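Local coordinates for biphenyl-2,3-diol 1,2-dioxygenase III-related protein (Vibrio cholerae, PDB 3EY8), which is of uncertain function but binds a metal ion and belongs to the glyoxalase/dioxygenase superfamily, so may act as a metal-dependent enzyme, at residues B[87-90]-B[91-95]. The protein carries 9 engineered substitutions. Residues are numbered along the deposited sequence; the frame is centred on the assembly and turned at random.
Sequences AMEY and VENQG. Engineered in segment 87-90: E89 (natural residue Lys), Y90 (natural residue His).
Y90 holds CG opposite its backbone N (chi1 179°), and Q94 folds back at CG (chi2 -48°), which brings the Q94 amide over the Y90 ring. NE2 of Q94 lies 3.5 Å above the ring plane, over its centre. Ring and amide are nearly flat against each other, 21° apart. The same Q94 NE2 donates a hydrogen bond to Y90 O at 3.0 Å. That oxygen lies close to the amide plane and fixes how the amide is turned. Y90 and E89 are engineered substitutions. The Y90 OH is bonded to K30 O.

V91 N bonds to A87 O, E92 N to M88 O at 2.9 Å, and N93 N to E89 O. A Schellman motif closes the helix: G95 has positive phi, and G95 N bonds back to E92 O at 2.8 Å.

Residues 87-95 span the last turns of helix 84-93 and the turn that follows. In this βαβββ module of the vicinal oxygen chelate fold, the helix follows strand 75-79 and packs on the second four-stranded sheet, with A87, M88 and V91 on F115 of strand 110-118. V91 also meets V31 of helix 21-32, and M6 of the second subunit packs on A87 and Y90.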
# COMPACT_ATOMS: atom_id res chain seq x y z
N ALA B 87 20.97 6.98 3.18
CA ALA B 87 19.98 6.40 2.27
C ALA B 87 19.90 7.21 0.99
O ALA B 87 19.86 6.65 -0.11
CB ALA B 87 18.61 6.34 2.93
N MSE B 88 19.85 8.53 1.13
CA MSE B 88 19.81 9.42 -0.03
C MSE B 88 21.05 9.29 -0.88
O MSE B 88 20.97 9.20 -2.11
CB MSE B 88 19.63 10.88 0.41
CG MSE B 88 18.19 11.38 0.34
SE MSE B 88 18.00 13.31 0.59
CE MSE B 88 18.77 13.42 2.38
N GLU B 89 22.22 9.29 -0.24
CA GLU B 89 23.48 9.13 -0.96
C GLU B 89 23.47 7.82 -1.75
O GLU B 89 23.88 7.77 -2.90
CB GLU B 89 24.67 9.17 -0.01
CG GLU B 89 26.02 9.22 -0.71
CD GLU B 89 27.19 9.16 0.26
OE1 GLU B 89 26.98 8.75 1.42
OE2 GLU B 89 28.31 9.52 -0.14
N TYR B 90 22.99 6.75 -1.11
CA TYR B 90 22.93 5.45 -1.76
C TYR B 90 22.04 5.47 -2.99
O TYR B 90 22.42 5.00 -4.06
CB TYR B 90 22.43 4.37 -0.79
CG TYR B 90 22.34 3.01 -1.44
CD1 TYR B 90 23.43 2.15 -1.47
CD2 TYR B 90 21.16 2.60 -2.07
CE1 TYR B 90 23.35 0.92 -2.08
CE2 TYR B 90 21.08 1.36 -2.69
CZ TYR B 90 22.18 0.53 -2.69
OH TYR B 90 22.12 -0.70 -3.30
N VAL B 91 20.84 6.02 -2.84
CA VAL B 91 19.90 6.05 -3.94
C VAL B 91 20.48 6.87 -5.11
O VAL B 91 20.46 6.42 -6.26
CB VAL B 91 18.54 6.60 -3.50
CG1 VAL B 91 17.65 6.84 -4.71
CG2 VAL B 91 17.88 5.60 -2.54
N GLU B 92 20.99 8.06 -4.82
CA GLU B 92 21.64 8.86 -5.86
C GLU B 92 22.79 8.12 -6.52
O GLU B 92 23.02 8.25 -7.72
CB GLU B 92 22.15 10.18 -5.29
CG GLU B 92 21.07 11.22 -5.11
CD GLU B 92 21.64 12.62 -5.01
OE1 GLU B 92 22.81 12.77 -4.62
OE2 GLU B 92 20.90 13.58 -5.33
N ASN B 93 23.53 7.35 -5.73
CA ASN B 93 24.66 6.59 -6.25
C ASN B 93 24.24 5.48 -7.21
O ASN B 93 25.07 4.93 -7.93
CB ASN B 93 25.49 6.01 -5.10
CG ASN B 93 26.37 7.05 -4.44
OD1 ASN B 93 26.37 8.22 -4.82
ND2 ASN B 93 27.12 6.63 -3.43
N GLN B 94 22.95 5.16 -7.23
CA GLN B 94 22.44 4.19 -8.20
C GLN B 94 21.99 4.90 -9.48
O GLN B 94 21.52 4.27 -10.42
CB GLN B 94 21.30 3.35 -7.61
CG GLN B 94 21.61 2.80 -6.23
CD GLN B 94 22.98 2.16 -6.14
OE1 GLN B 94 23.31 1.26 -6.91
NE2 GLN B 94 23.79 2.61 -5.18
N GLY B 95 22.16 6.22 -9.51
CA GLY B 95 21.84 7.00 -10.70
C GLY B 95 20.41 7.51 -10.69
O GLY B 95 19.90 8.00 -11.70